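Local coordinates for PcyX_EBK42635 (Marine metagenome, PDB 5OWG), which probably reduces biliverdin to phycoerythrobilin in a four-electron reaction, as a phage-type ferredoxin-dependent bilin reductase, at residues I95-E99 with K100-G104; G185-M189 with A190-K194. One frame throughout, in Å; residues are numbered along the deposited sequence.

Overall arrangement
Of the two contacts, contact 1 comes first from the N terminus, where strand 90-96 turns back through residues 97-103 to start strand 104-110, the outermost strand on that side of the six-stranded antiparallel sheet. It thus closes the hairpin loop joining the last two strands. The chain then passes through helix 161-179 and the loop after it before contact 2, at 185-194, starts helix 189-204. The two follow in series, neither nested nor crossed. Their centres lie about 37 Å apart, on opposite sides of the chain's centre, and they do not touch: one belongs to the sheet, the other to the helical part of this single-chain protein.

Contact 1 of 2, residues I95-E99 with K100-G104; sequences IIAGE and KKVTG
A classic beta bulge closes the hairpin loop between strands 90-96 and 104-110: Thr103 and Gly104 both face Ile96, with Ile96 and Gly104 forming an antiparallel hydrogen-bonded pair. Ile96 N donates to Gly104 O at 2.9 Å, and Gly104 N returns a nearly straight bond to Ile96 O, also 2.9 Å, lying in the carbonyl plane. The same oxygen takes two more donors. Thr103 OG1 reaches Ile96 O at 3.1 Å from well above that plane, 63° out of it, while Thr103 N adds a weak, bent bond. With chi1 at 68°, the threonine hydroxyl sits between its own backbone N and carbonyl carbon, which swings it back over the strand; Thr103 OG1 also lies 3.4 Å from Ile96 CG2. Glycine suits position 104, because a CB there would run into that methyl group.

Apolar groups line the other side of the turn. The tip of Ile95, CD1, meets Val102 CG1 at 3.7 Å, the two side chains crossing at about a right angle, and the second valine branch, CG2, rests on Ala97 CB. Ala97 CB is also pressed against Val102 CA at 3.5 Å, a close approach that the small alanine methyl makes possible. Gly98 has backbone angles at which a side chain would strike the preceding carbonyl oxygen. On the far edge of strand 90-96, strand 73-82 meets Ile95 with Trp74 and Ala76, and Ile96 with Met75.

The chemistry implies a hairpin end held mainly through one carbonyl: Ile96 O is gripped by two sound bonds and a weak one from successive residues, which fixes the bulge, while Lys100 and Lys101 extend from the exposed tip of the loop.

Contact 2 of 2, residues G185-M189 with A190-K194; sequences GEAEM and ADVIK
Ile193 N donates to Met189 O at 2.9 Å in a nearly straight bond of 173°, the shortest sound polar bond between 185-189 and 190-194. One residue earlier, Val192 N bonds to Glu188 O at 3.1 Å, and both donors lie nearly along the C=O axis. Lys194 N continues the helical ladder to Ala190 O.

Within 185-189, Met189 N donates to Glu188 OE1 at 2.8 Å, and the carboxylate oxygen accepts it on its anti lone pair, the one away from OE2. Glu188 can reach so near a neighbour because CG is anti to its backbone N, chi1 179°, and the chain then bends at chi2 to fold the acid back over the start of the helix. A negative group there would probably be welcome beside the positive end of the helix dipole.

Beside this backbone ladder, Val192 points toward the loop and its CG2 branch presses on Ala187 CB at 3.3 Å. The alanine methyl lets the branched valine come this close, at an approach tighter than normal van der Waals contact. Met189 and Ile193, one turn apart, both lie on Leu84, and Ile193 also meets Val235. Farther back in the loop, Glu186 is hydrogen-bonded to His117 through OE2 and to His183 through OE1.

This is the N-terminal start of helix 189-204, with Glu188 at the N-cap position.

Contact 1 of 2, residues I95-E99 with K100-G104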
# COMPACT_ATOMS: atom_id res chain seq x y z
N ILE A 95 5.48 -6.09 3.96
CA ILE A 95 6.68 -6.83 4.34
C ILE A 95 7.19 -6.27 5.66
O ILE A 95 7.39 -5.06 5.80
CB ILE A 95 7.77 -6.75 3.25
CG1 ILE A 95 8.81 -7.85 3.45
CG2 ILE A 95 8.45 -5.37 3.22
CD1 ILE A 95 8.39 -9.16 2.84
N ILE A 96 7.36 -7.16 6.64
CA ILE A 96 8.05 -6.83 7.89
C ILE A 96 9.20 -7.82 8.05
O ILE A 96 8.99 -9.04 8.01
CB ILE A 96 7.11 -6.89 9.11
CG1 ILE A 96 7.90 -6.75 10.42
CG2 ILE A 96 6.33 -8.20 9.12
CD1 ILE A 96 8.71 -5.47 10.52
N ALA A 97 10.40 -7.29 8.21
CA ALA A 97 11.59 -8.12 8.32
C ALA A 97 12.54 -7.53 9.34
O ALA A 97 12.98 -8.21 10.27
CB ALA A 97 12.29 -8.24 6.97
N GLY A 98 12.85 -6.24 9.18
CA GLY A 98 13.88 -5.62 9.98
C GLY A 98 15.26 -5.97 9.48
O GLY A 98 15.66 -5.54 8.40
N GLU A 99 15.98 -6.78 10.24
CA GLU A 99 17.33 -7.17 9.91
C GLU A 99 17.49 -8.67 10.11
O GLU A 99 16.99 -9.22 11.09
CB GLU A 99 18.35 -6.41 10.76
CG GLU A 99 18.21 -4.90 10.66
CD GLU A 99 18.60 -4.38 9.29
OE1 GLU A 99 19.82 -4.22 9.04
OE2 GLU A 99 17.71 -4.14 8.46
N LYS A 100 18.17 -9.32 9.17
CA LYS A 100 18.63 -10.70 9.26
C LYS A 100 17.51 -11.70 8.97
O LYS A 100 17.80 -12.88 8.74
CB LYS A 100 19.28 -11.02 10.62
CG LYS A 100 18.98 -12.37 11.29
CD LYS A 100 19.88 -13.47 10.76
CE LYS A 100 19.68 -14.76 11.55
NZ LYS A 100 18.41 -15.45 11.19
N LYS A 101 16.24 -11.29 8.96
CA LYS A 101 15.15 -12.25 8.86
C LYS A 101 13.88 -11.55 8.40
O LYS A 101 13.58 -10.44 8.85
CB LYS A 101 14.93 -12.95 10.21
CG LYS A 101 13.64 -13.74 10.35
CD LYS A 101 13.56 -14.90 9.37
CE LYS A 101 12.23 -15.63 9.49
NZ LYS A 101 11.98 -16.13 10.87
N VAL A 102 13.14 -12.21 7.51
CA VAL A 102 11.85 -11.71 7.03
C VAL A 102 10.77 -12.48 7.78
O VAL A 102 10.51 -13.65 7.50
CB VAL A 102 11.71 -11.88 5.52
CG1 VAL A 102 10.35 -11.37 5.04
CG2 VAL A 102 12.83 -11.15 4.79
N THR A 103 10.12 -11.80 8.74
CA THR A 103 9.12 -12.46 9.57
C THR A 103 7.76 -12.53 8.88
O THR A 103 7.10 -13.57 8.91
CB THR A 103 8.99 -11.73 10.90
OG1 THR A 103 8.41 -10.43 10.69
CG2 THR A 103 10.35 -11.57 11.56
N GLY A 104 7.34 -11.44 8.26
CA GLY A 104 6.03 -11.38 7.62
C GLY A 104 6.13 -10.86 6.21
O GLY A 104 6.91 -9.96 5.91

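Contact 2 of 2, residues G185-M189 with A190-K194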
# COMPACT_ATOMS: atom_id res chain seq x y z
N GLY A 185 -14.89 2.47 -15.78
CA GLY A 185 -16.26 2.55 -16.23
C GLY A 185 -17.05 1.25 -16.16
O GLY A 185 -18.25 1.27 -16.43
N GLU A 186 -16.40 0.14 -15.83
CA GLU A 186 -17.06 -1.16 -15.80
C GLU A 186 -17.89 -1.40 -14.54
O GLU A 186 -18.37 -2.52 -14.35
CB GLU A 186 -16.02 -2.27 -15.93
CG GLU A 186 -15.23 -2.52 -14.66
CD GLU A 186 -14.15 -3.55 -14.85
OE1 GLU A 186 -13.87 -3.92 -16.01
OE2 GLU A 186 -13.56 -4.00 -13.84
N ALA A 187 -18.06 -0.39 -13.69
CA ALA A 187 -18.77 -0.58 -12.43
C ALA A 187 -19.53 0.68 -12.07
O ALA A 187 -19.28 1.76 -12.61
CB ALA A 187 -17.81 -0.96 -11.29
N GLU A 188 -20.48 0.52 -11.14
CA GLU A 188 -21.26 1.64 -10.63
C GLU A 188 -20.63 2.18 -9.36
O GLU A 188 -20.15 1.42 -8.52
CB GLU A 188 -22.70 1.20 -10.36
CG GLU A 188 -23.62 2.29 -9.80
CD GLU A 188 -23.74 3.49 -10.72
OE1 GLU A 188 -22.72 4.16 -10.97
OE2 GLU A 188 -24.86 3.76 -11.19
N MET A 189 -20.65 3.51 -9.22
CA MET A 189 -19.91 4.16 -8.14
C MET A 189 -20.30 3.60 -6.78
O MET A 189 -19.44 3.24 -5.97
CB MET A 189 -20.16 5.67 -8.19
CG MET A 189 -18.93 6.51 -7.88
SD MET A 189 -19.28 8.28 -7.86
CE MET A 189 -18.21 8.86 -9.17
N ALA A 190 -21.60 3.54 -6.49
CA ALA A 190 -22.07 3.10 -5.18
C ALA A 190 -21.48 1.75 -4.80
O ALA A 190 -20.99 1.55 -3.68
CB ALA A 190 -23.59 3.05 -5.15
N ASP A 191 -21.51 0.79 -5.73
CA ASP A 191 -21.01 -0.55 -5.43
C ASP A 191 -19.49 -0.56 -5.28
O ASP A 191 -18.96 -1.34 -4.48
CB ASP A 191 -21.45 -1.53 -6.52
CG ASP A 191 -22.95 -1.74 -6.54
OD1 ASP A 191 -23.66 -1.01 -5.82
OD2 ASP A 191 -23.42 -2.63 -7.28
N VAL A 192 -18.78 0.28 -6.04
CA VAL A 192 -17.33 0.32 -5.91
C VAL A 192 -16.93 0.88 -4.55
O VAL A 192 -16.01 0.37 -3.90
CB VAL A 192 -16.72 1.14 -7.07
CG1 VAL A 192 -15.21 1.27 -6.90
CG2 VAL A 192 -17.04 0.49 -8.40
N ILE A 193 -17.61 1.94 -4.11
CA ILE A 193 -17.36 2.48 -2.77
C ILE A 193 -17.57 1.39 -1.72
O ILE A 193 -16.71 1.14 -0.88
CB ILE A 193 -18.27 3.70 -2.50
CG1 ILE A 193 -17.86 4.86 -3.41
CG2 ILE A 193 -18.22 4.11 -1.03
CD1 ILE A 193 -18.75 6.09 -3.32
N LYS A 194 -18.74 0.74 -1.76
CA LYS A 194 -19.04 -0.33 -0.82
C LYS A 194 -17.93 -1.38 -0.80
O LYS A 194 -17.48 -1.80 0.28
CB LYS A 194 -20.38 -0.97 -1.19
CG LYS A 194 -20.89 -2.00 -0.20
CD LYS A 194 -22.13 -2.72 -0.73
CE LYS A 194 -23.23 -1.75 -1.13
NZ LYS A 194 -23.53 -0.76 -0.06